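Local coordinates for protein hydrazine synthase subunit alpha (PDB 5C2V) that forms the subunit of the hydrazine synthase complex that condenses hydroxylamine, made in the gamma subunit, with ammonia to yield hydrazine, using c-type heme, at residues C83-G88 and P128-A133; G134-G139 and K391-W396; T163-F168 and L187-T192. One frame throughout, in Å; residues are numbered along the deposited sequence.

Contact 1. Residues C83-G88 and P128-A133; sequences CTYWDG and PIYYAA
Tyr130 lies at the centre of this contact, with the ring of Tyr85 meeting it on one side and CZ2 of Trp86 against its CB. The two tyrosines form a T-shaped pair: CD1 at the edge of Tyr85 stands over the middle of the Tyr130 face, the planes are turned 88° to each other, and the ring centroids are 4.7 Å apart. The Tyr85 ring swings into this position because CG is anti to the backbone N (chi1 -161°). Its hydroxyl is anchored beyond the pair, on the carbonyl of Thr163.

Trp86 brings CZ2 of its six-membered ring. This atom comes to 3.9 Å from Tyr130 CB and 3.6 Å from Ala132 CB, while reaching 3.3 Å from the Tyr130 carbonyl O, which it meets at a slant to the ring plane. The indole thus follows the backbone of residues 130 to 132. Lys393 forms a cation-pi pair with it, and Leu233 and Pro394 also pack on it.

Cys83, at the other end, meets backbone more than side chain. Its CB sits 3.2 Å from Pro128 O, and SG lies 3.9 Å from Ile129 CG2, the methyl branch of that isoleucine.

The touching parts of the two segments run in nearly the same direction, 13° apart from end to end, and each segment begins on the first strand of a separate antiparallel sheet. These are probably the innermost strands of consecutive propeller blades. No hydrogen bond spans the two segments; across them the contact is sulfur, methyl and aromatic surface against side chain and backbone. The tyrosine hydroxyls look elsewhere: Tyr130 OH has a weak bond to Glu107, whereas Tyr85 OH, through Thr163 O, adds a polar tie to the same second sheet.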
loop_
_atom_site.group_PDB
_atom_site.type_symbol
_atom_site.label_atom_id
_atom_site.label_comp_id
_atom_site.label_asym_id
_atom_site.label_seq_id
_atom_site.Cartn_x
_atom_site.Cartn_y
_atom_site.Cartn_z
ATOM N N CYS D 83 21.397 31.762 2.183
ATOM C CA CYS D 83 20.364 32.343 1.328
ATOM C C CYS D 83 20.728 33.778 0.959
ATOM O O CYS D 83 20.873 34.626 1.836
ATOM C CB CYS D 83 19.000 32.303 2.019
ATOM S SG CYS D 83 17.611 32.766 0.956
ATOM N N THR D 84 20.849 34.056 -0.336
ATOM C CA THR D 84 21.291 35.373 -0.786
ATOM C C THR D 84 20.166 36.403 -0.749
ATOM O O THR D 84 18.992 36.065 -0.904
ATOM C CB THR D 84 21.867 35.323 -2.219
ATOM O OG1 THR D 84 20.824 35.016 -3.151
ATOM C CG2 THR D 84 22.963 34.272 -2.323
ATOM N N TYR D 85 20.536 37.664 -0.543
ATOM C CA TYR D 85 19.576 38.761 -0.562
ATOM C C TYR D 85 19.189 39.071 -2.004
ATOM O O TYR D 85 19.680 38.434 -2.937
ATOM C CB TYR D 85 20.159 39.999 0.127
ATOM C CG TYR D 85 19.138 41.031 0.565
ATOM C CD1 TYR D 85 18.203 40.739 1.550
ATOM C CD2 TYR D 85 19.125 42.303 0.007
ATOM C CE1 TYR D 85 17.274 41.681 1.958
ATOM C CE2 TYR D 85 18.201 43.251 0.408
ATOM C CZ TYR D 85 17.279 42.935 1.384
ATOM O OH TYR D 85 16.359 43.877 1.784
ATOM N N TRP D 86 18.313 40.052 -2.186
ATOM C CA TRP D 86 17.781 40.366 -3.505
ATOM C C TRP D 86 18.849 40.924 -4.445
ATOM O O TRP D 86 18.893 40.565 -5.621
ATOM C CB TRP D 86 16.622 41.356 -3.382
ATOM C CG TRP D 86 15.611 40.955 -2.351
ATOM C CD1 TRP D 86 15.435 41.509 -1.116
ATOM C CD2 TRP D 86 14.643 39.903 -2.459
ATOM N NE1 TRP D 86 14.414 40.874 -0.452
ATOM C CE2 TRP D 86 13.912 39.883 -1.254
ATOM C CE3 TRP D 86 14.323 38.978 -3.459
ATOM C CZ2 TRP D 86 12.881 38.975 -1.022
ATOM C CZ3 TRP D 86 13.298 38.079 -3.225
ATOM C CH2 TRP D 86 12.590 38.084 -2.017
ATOM N N ASP D 87 19.703 41.803 -3.929
ATOM C CA ASP D 87 20.742 42.427 -4.746
ATOM C C ASP D 87 21.973 41.538 -4.913
ATOM O O ASP D 87 22.734 41.694 -5.867
ATOM C CB ASP D 87 21.156 43.768 -4.139
ATOM C CG ASP D 87 21.703 43.626 -2.733
ATOM O OD1 ASP D 87 21.411 42.603 -2.080
ATOM O OD2 ASP D 87 22.425 44.539 -2.280
ATOM N N GLY D 88 22.161 40.606 -3.985
ATOM C CA GLY D 88 23.295 39.700 -4.034
ATOM C C GLY D 88 24.547 40.231 -3.360
ATOM O O GLY D 88 25.639 39.704 -3.573
ATOM N N PRO D 128 16.913 30.074 6.777
ATOM C CA PRO D 128 16.274 31.387 6.647
ATOM C C PRO D 128 16.131 31.824 5.190
ATOM O O PRO D 128 16.995 31.510 4.372
ATOM C CB PRO D 128 17.228 32.308 7.403
ATOM C CG PRO D 128 18.565 31.690 7.184
ATOM C CD PRO D 128 18.342 30.197 7.123
ATOM N N ILE D 129 15.055 32.539 4.874
ATOM C CA ILE D 129 14.885 33.135 3.552
ATOM C C ILE D 129 14.344 34.553 3.678
ATOM O O ILE D 129 13.712 34.900 4.679
ATOM C CB ILE D 129 13.928 32.317 2.653
ATOM C CG1 ILE D 129 12.548 32.200 3.303
ATOM C CG2 ILE D 129 14.509 30.944 2.342
ATOM C CD1 ILE D 129 11.511 31.546 2.420
ATOM N N TYR D 130 14.595 35.369 2.660
ATOM C CA TYR D 130 14.080 36.730 2.639
ATOM C C TYR D 130 12.746 36.792 1.912
ATOM O O TYR D 130 12.598 36.267 0.809
ATOM C CB TYR D 130 15.078 37.684 1.979
ATOM C CG TYR D 130 16.346 37.895 2.774
ATOM C CD1 TYR D 130 16.323 38.562 3.993
ATOM C CD2 TYR D 130 17.569 37.438 2.302
ATOM C CE1 TYR D 130 17.479 38.761 4.721
ATOM C CE2 TYR D 130 18.732 37.633 3.023
ATOM C CZ TYR D 130 18.681 38.295 4.232
ATOM O OH TYR D 130 19.834 38.492 4.955
ATOM N N TYR D 131 11.773 37.424 2.552
ATOM C CA TYR D 131 10.482 37.677 1.934
ATOM C C TYR D 131 10.234 39.170 1.971
ATOM O O TYR D 131 10.146 39.757 3.045
ATOM C CB TYR D 131 9.368 36.926 2.658
ATOM C CG TYR D 131 8.009 37.083 2.018
ATOM C CD1 TYR D 131 7.745 36.537 0.769
ATOM C CD2 TYR D 131 6.990 37.770 2.663
ATOM C CE1 TYR D 131 6.504 36.674 0.178
ATOM C CE2 TYR D 131 5.745 37.912 2.080
ATOM C CZ TYR D 131 5.509 37.362 0.838
ATOM O OH TYR D 131 4.272 37.495 0.252
ATOM N N ALA D 132 10.096 39.794 0.813
ATOM C CA ALA D 132 10.047 41.241 0.808
ATOM C C ALA D 132 8.603 41.695 0.957
ATOM O O ALA D 132 7.792 41.576 0.038
ATOM C CB ALA D 132 10.665 41.780 -0.460
ATOM N N ALA D 133 8.305 42.226 2.138
ATOM C CA ALA D 133 6.952 42.607 2.512
ATOM C C ALA D 133 6.879 44.106 2.740
ATOM O O ALA D 133 7.409 44.620 3.724
ATOM C CB ALA D 133 6.514 41.855 3.759
#

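Contact 2. Residues G134-G139 and K391-W396; sequences GSIEEG and KYKPRW
The indole of Trp396 carries the backbone of Gly134 on one face. Gly134 N sits 3.3 Å above the ring plane, displaced toward the rim, and its CA makes a CH-pi contact with the five-membered ring, 3.9 Å from the centroid and 19° off the normal. The glycine backbone takes a positive phi (74°), a value that favours this residue. Ile136 CD1 reaches the pyrrole side obliquely, 4.2 Å from Trp396 CD1. Trp396 also packs on Pro23 of the gamma subunit.

Beside this apolar patch runs a polar one. Lys393, its chain extended beyond CG, carries NZ to the backbone carbonyl O of Ile136 at 3.1 Å. The ammonium stands well above the carbonyl plane (53° out of it), so this bond is not aimed at a lone pair. The same lysine makes a cation-pi contact with Trp86, and the positive end is therefore shared between a carbonyl and an aromatic ring. Ile136 CD1 packs 4.2 Å from Lys393 CB, alongside the start of that chain.

Neither segment has regular secondary structure. Residues 134-139 link strands 124-131 and 139-146 of the third propeller sheet, whereas 391-396 follow strand 381-387. This late strand of the propeller domain pairs with its early strand 31-37, consistent with the ring closure common in beta-propellers. The gamma subunit binds at the same place, Arg20 of that chain holding the Lys393 carbonyl: this is a loop-on-loop contact between propeller connections, at the interface with the gamma subunit.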
loop_
_atom_site.group_PDB
_atom_site.type_symbol
_atom_site.label_atom_id
_atom_site.label_comp_id
_atom_site.label_asym_id
_atom_site.label_seq_id
_atom_site.Cartn_x
_atom_site.Cartn_y
_atom_site.Cartn_z
ATOM N N GLY D 134 6.212 44.806 1.831
ATOM C CA GLY D 134 6.206 46.255 1.859
ATOM C C GLY D 134 7.540 46.811 1.401
ATOM O O GLY D 134 7.772 48.017 1.459
ATOM N N SER D 135 8.431 45.922 0.970
ATOM C CA SER D 135 9.705 46.323 0.387
ATOM C C SER D 135 9.833 45.767 -1.024
ATOM O O SER D 135 9.989 44.569 -1.212
ATOM C CB SER D 135 10.872 45.842 1.250
ATOM O OG SER D 135 10.605 46.033 2.629
ATOM N N ILE D 136 9.784 46.642 -2.017
ATOM C CA ILE D 136 9.964 46.225 -3.398
ATOM C C ILE D 136 11.145 46.998 -3.959
ATOM O O ILE D 136 12.146 46.414 -4.373
ATOM C CB ILE D 136 8.698 46.455 -4.243
ATOM C CG1 ILE D 136 7.556 45.585 -3.713
ATOM C CG2 ILE D 136 8.960 46.131 -5.704
ATOM C CD1 ILE D 136 7.893 44.111 -3.630
ATOM N N GLU D 137 11.012 48.321 -3.976
ATOM C CA GLU D 137 12.116 49.200 -4.327
ATOM C C GLU D 137 12.850 49.676 -3.076
ATOM O O GLU D 137 12.239 49.893 -2.028
ATOM C CB GLU D 137 11.610 50.395 -5.131
ATOM C CG GLU D 137 10.219 50.859 -4.740
ATOM C CD GLU D 137 9.694 51.953 -5.648
ATOM O OE1 GLU D 137 9.620 51.719 -6.873
ATOM O OE2 GLU D 137 9.349 53.040 -5.139
ATOM N N GLU D 138 14.167 49.821 -3.195
ATOM C CA GLU D 138 15.020 50.214 -2.077
ATOM C C GLU D 138 14.697 51.615 -1.572
ATOM O O GLU D 138 14.414 52.520 -2.359
ATOM C CB GLU D 138 16.491 50.145 -2.487
ATOM C CG GLU D 138 16.859 48.897 -3.264
ATOM C CD GLU D 138 18.311 48.894 -3.691
ATOM O OE1 GLU D 138 18.618 48.314 -4.753
ATOM O OE2 GLU D 138 19.144 49.475 -2.965
ATOM N N GLY D 139 14.746 51.790 -0.257
ATOM C CA GLY D 139 14.467 53.081 0.340
ATOM C C GLY D 139 13.936 52.982 1.754
ATOM O O GLY D 139 14.197 52.017 2.473
ATOM N N LYS D 391 17.919 38.783 -7.547
ATOM C CA LYS D 391 16.661 38.050 -7.551
ATOM C C LYS D 391 15.465 38.987 -7.615
ATOM O O LYS D 391 15.397 39.971 -6.878
ATOM C CB LYS D 391 16.550 37.166 -6.309
ATOM C CG LYS D 391 17.553 36.035 -6.261
ATOM C CD LYS D 391 17.420 35.254 -4.971
ATOM C CE LYS D 391 18.397 34.102 -4.933
ATOM N NZ LYS D 391 18.316 33.364 -3.644
ATOM N N TYR D 392 14.523 38.676 -8.497
ATOM C CA TYR D 392 13.282 39.431 -8.569
ATOM C C TYR D 392 12.466 39.176 -7.309
ATOM O O TYR D 392 12.543 38.098 -6.720
ATOM C CB TYR D 392 12.482 39.054 -9.816
ATOM C CG TYR D 392 11.385 40.038 -10.148
ATOM C CD1 TYR D 392 11.681 41.258 -10.744
ATOM C CD2 TYR D 392 10.056 39.751 -9.869
ATOM C CE1 TYR D 392 10.685 42.163 -11.051
ATOM C CE2 TYR D 392 9.052 40.651 -10.173
ATOM C CZ TYR D 392 9.372 41.855 -10.764
ATOM O OH TYR D 392 8.377 42.755 -11.069
ATOM N N LYS D 393 11.691 40.170 -6.892
ATOM C CA LYS D 393 10.914 40.053 -5.666
ATOM C C LYS D 393 9.490 39.583 -5.939
ATOM O O LYS D 393 8.799 40.141 -6.792
ATOM C CB LYS D 393 10.887 41.388 -4.920
ATOM C CG LYS D 393 12.220 41.778 -4.308
ATOM C CD LYS D 393 12.164 43.180 -3.723
ATOM C CE LYS D 393 13.520 43.609 -3.188
ATOM N NZ LYS D 393 13.394 44.649 -2.128
ATOM N N PRO D 394 9.052 38.544 -5.215
ATOM C CA PRO D 394 7.675 38.049 -5.304
ATOM C C PRO D 394 6.691 39.008 -4.647
ATOM O O PRO D 394 7.089 39.836 -3.828
ATOM C CB PRO D 394 7.724 36.714 -4.546
ATOM C CG PRO D 394 9.179 36.372 -4.436
ATOM C CD PRO D 394 9.886 37.684 -4.362
ATOM N N ARG D 395 5.418 38.887 -5.006
ATOM C CA ARG D 395 4.372 39.729 -4.444
ATOM C C ARG D 395 4.240 39.505 -2.942
ATOM O O ARG D 395 4.412 38.386 -2.460
ATOM C CB ARG D 395 3.041 39.443 -5.141
ATOM C CG ARG D 395 3.157 39.420 -6.655
ATOM C CD ARG D 395 2.013 38.663 -7.304
ATOM N NE ARG D 395 2.227 38.515 -8.741
ATOM C CZ ARG D 395 1.256 38.535 -9.648
ATOM N NH1 ARG D 395 -0.004 38.692 -9.268
ATOM N NH2 ARG D 395 1.545 38.396 -10.934
ATOM N N TRP D 396 3.946 40.568 -2.199
ATOM C CA TRP D 396 3.709 40.425 -0.769
ATOM C C TRP D 396 2.218 40.538 -0.468
ATOM O O TRP D 396 1.562 41.510 -0.846
ATOM C CB TRP D 396 4.517 41.452 0.036
ATOM C CG TRP D 396 4.104 42.882 -0.138
ATOM C CD1 TRP D 396 4.478 43.728 -1.140
ATOM C CD2 TRP D 396 3.259 43.642 0.736
ATOM N NE1 TRP D 396 3.908 44.964 -0.953
ATOM C CE2 TRP D 396 3.155 44.937 0.192
ATOM C CE3 TRP D 396 2.575 43.351 1.920
ATOM C CZ2 TRP D 396 2.395 45.940 0.793
ATOM C CZ3 TRP D 396 1.821 44.347 2.514
ATOM C CH2 TRP D 396 1.739 45.626 1.950
#

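Contact 3. Residues T163-F168 and L187-T192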
loop_
_atom_site.group_PDB
_atom_site.type_symbol
_atom_site.label_atom_id
_atom_site.label_comp_id
_atom_site.label_asym_id
_atom_site.label_seq_id
_atom_site.Cartn_x
_atom_site.Cartn_y
_atom_site.Cartn_z
ATOM N N THR D 163 13.535 46.720 4.163
ATOM C CA THR D 163 14.510 45.663 3.960
ATOM C C THR D 163 13.758 44.393 3.618
ATOM O O THR D 163 13.899 43.841 2.526
ATOM C CB THR D 163 15.385 45.441 5.209
ATOM O OG1 THR D 163 14.549 45.352 6.369
ATOM C CG2 THR D 163 16.356 46.596 5.388
ATOM N N GLY D 164 12.950 43.939 4.568
ATOM C CA GLY D 164 12.094 42.794 4.347
ATOM C C GLY D 164 11.825 42.017 5.616
ATOM O O GLY D 164 12.044 42.499 6.726
ATOM N N MET D 165 11.342 40.797 5.432
ATOM C CA MET D 165 11.071 39.883 6.526
ATOM C C MET D 165 11.922 38.639 6.327
ATOM O O MET D 165 12.395 38.378 5.219
ATOM C CB MET D 165 9.587 39.520 6.575
ATOM C CG MET D 165 8.653 40.713 6.698
ATOM S SD MET D 165 8.606 41.384 8.368
ATOM C CE MET D 165 7.899 39.998 9.256
ATOM N N ILE D 166 12.131 37.877 7.393
ATOM C CA ILE D 166 12.872 36.629 7.275
ATOM C C ILE D 166 12.029 35.443 7.725
ATOM O O ILE D 166 11.651 35.342 8.891
ATOM C CB ILE D 166 14.179 36.660 8.086
ATOM C CG1 ILE D 166 15.162 37.655 7.470
ATOM C CG2 ILE D 166 14.807 35.276 8.132
ATOM C CD1 ILE D 166 16.520 37.666 8.138
ATOM N N ILE D 167 11.733 34.549 6.788
ATOM C CA ILE D 167 10.989 33.336 7.104
ATOM C C ILE D 167 11.964 32.194 7.344
ATOM O O ILE D 167 12.731 31.835 6.454
ATOM C CB ILE D 167 10.017 32.947 5.973
ATOM C CG1 ILE D 167 9.229 34.169 5.494
ATOM C CG2 ILE D 167 9.084 31.836 6.432
ATOM C CD1 ILE D 167 8.373 34.807 6.564
ATOM N N PHE D 168 11.945 31.621 8.543
ATOM C CA PHE D 168 12.880 30.539 8.841
ATOM C C PHE D 168 12.208 29.382 9.569
ATOM O O PHE D 168 11.086 29.508 10.050
ATOM C CB PHE D 168 14.064 31.061 9.664
ATOM C CG PHE D 168 13.722 31.393 11.092
ATOM C CD1 PHE D 168 13.201 32.631 11.425
ATOM C CD2 PHE D 168 13.942 30.470 12.103
ATOM C CE1 PHE D 168 12.893 32.940 12.738
ATOM C CE2 PHE D 168 13.635 30.771 13.416
ATOM C CZ PHE D 168 13.111 32.008 13.735
ATOM N N LEU D 187 7.436 27.031 11.318
ATOM C CA LEU D 187 7.871 28.201 10.564
ATOM C C LEU D 187 7.647 29.492 11.343
ATOM O O LEU D 187 6.616 29.676 11.990
ATOM C CB LEU D 187 7.154 28.272 9.214
ATOM C CG LEU D 187 7.520 27.195 8.190
ATOM C CD1 LEU D 187 6.868 27.487 6.847
ATOM C CD2 LEU D 187 9.030 27.078 8.043
ATOM N N TYR D 188 8.635 30.378 11.274
ATOM C CA TYR D 188 8.574 31.677 11.927
ATOM C C TYR D 188 8.788 32.801 10.922
ATOM O O TYR D 188 9.645 32.701 10.034
ATOM C CB TYR D 188 9.630 31.785 13.030
ATOM C CG TYR D 188 9.342 30.997 14.287
ATOM C CD1 TYR D 188 9.721 29.666 14.399
ATOM C CD2 TYR D 188 8.717 31.595 15.374
ATOM C CE1 TYR D 188 9.468 28.947 15.553
ATOM C CE2 TYR D 188 8.462 30.885 16.531
ATOM C CZ TYR D 188 8.839 29.561 16.615
ATOM O OH TYR D 188 8.587 28.850 17.765
ATOM N N ARG D 189 8.007 33.868 11.064
ATOM C CA ARG D 189 8.266 35.102 10.337
ATOM C C ARG D 189 8.994 36.071 11.264
ATOM O O ARG D 189 8.709 36.137 12.464
ATOM C CB ARG D 189 6.973 35.721 9.798
ATOM C CG ARG D 189 5.996 36.217 10.850
ATOM C CD ARG D 189 4.840 36.960 10.196
ATOM N NE ARG D 189 3.810 37.345 11.155
ATOM C CZ ARG D 189 2.712 38.025 10.837
ATOM N NH1 ARG D 189 2.504 38.400 9.582
ATOM N NH2 ARG D 189 1.825 38.334 11.773
ATOM N N LEU D 190 9.944 36.811 10.703
ATOM C CA LEU D 190 10.828 37.649 11.503
ATOM C C LEU D 190 10.921 39.069 10.957
ATOM O O LEU D 190 11.336 39.283 9.816
ATOM C CB LEU D 190 12.223 37.014 11.574
ATOM C CG LEU D 190 13.354 37.722 12.326
ATOM C CD1 LEU D 190 14.264 36.696 12.968
ATOM C CD2 LEU D 190 14.164 38.610 11.397
ATOM N N ASP D 191 10.530 40.033 11.783
ATOM C CA ASP D 191 10.718 41.440 11.463
ATOM C C ASP D 191 12.139 41.846 11.830
ATOM O O ASP D 191 12.561 41.724 12.990
ATOM C CB ASP D 191 9.695 42.313 12.196
ATOM C CG ASP D 191 9.563 43.697 11.585
ATOM O OD1 ASP D 191 10.589 44.273 11.165
ATOM O OD2 ASP D 191 8.427 44.212 11.520
ATOM N N THR D 192 12.865 42.324 10.822
ATOM C CA THR D 192 14.272 42.676 10.954
ATOM C C THR D 192 14.481 44.070 11.538
ATOM O O THR D 192 15.572 44.393 12.005
ATOM C CB THR D 192 14.990 42.611 9.589
ATOM O OG1 THR D 192 14.452 43.612 8.715
ATOM C CG2 THR D 192 14.810 41.242 8.951
#
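Phe168 and Tyr188 form an antiparallel hydrogen-bonded pair in which both strands use N and O. Phe168 N gives to Tyr188 O, and Tyr188 N gives to Phe168 O at 2.9 Å. At the next hydrogen-bonded pair, Ile166 with Leu190, Ile166 N reaches Leu190 O at 2.9 Å, but the return bond from Leu190 N to Ile166 O is bent (116°) and weak.

Past the strand ends, hydroxyls take over. Thr163 OG1 donates to Thr192 OG1 (2.9 Å), whose own hydroxyl donates weakly to Gly164 O (3.3 Å).

On one side of the sheet, Tyr188 CB lies over the Phe168 face, 3.8 Å from the centroid; the two rings are nearly parallel but slid apart. Leu190 CD2 rests 3.8 Å from Ile166 CB. On the other side, Ile167 CD1 meets Arg189 CB at 3.6 Å, and Met165, bent at chi2 and chi3, folds its sulfur against Asp191.

The charged residues on that second side are buried and paired beyond the segments: Arg189 forms a salt bridge with Asp219 and bonds the Thr401 carbonyl, and Asp191 accepts from the backbone N of Ile198 and Gln193. Regular bonding is thus firm at Phe168 and Tyr188 and looser farther along, where threonine hydroxyls continue the link, while each buried charged side chain is answered by neighbouring elements.

Overall arrangement
Followed from the N terminus, residues 83-88 end the first strand of one propeller sheet; the chain completes that sheet, and contact 1 closes the excursion when the first strand of the next passes at 128-133. Residues 134-139 come next and open contact 2, which is closed only much later by 391-396, after the remaining blades. Contact 3 falls wholly within that long excursion, closing a short one between strands 154-171 and 186-191. None of the three cross. Contacts 1 and 3 share a sheet, Tyr131 bonding to Met165; contacts 1 and 2 meet where Trp86 O bonds Lys391 N. Together they tie blade to blade, strand to strand, and loop 134-139 to the segment following strand 381-387.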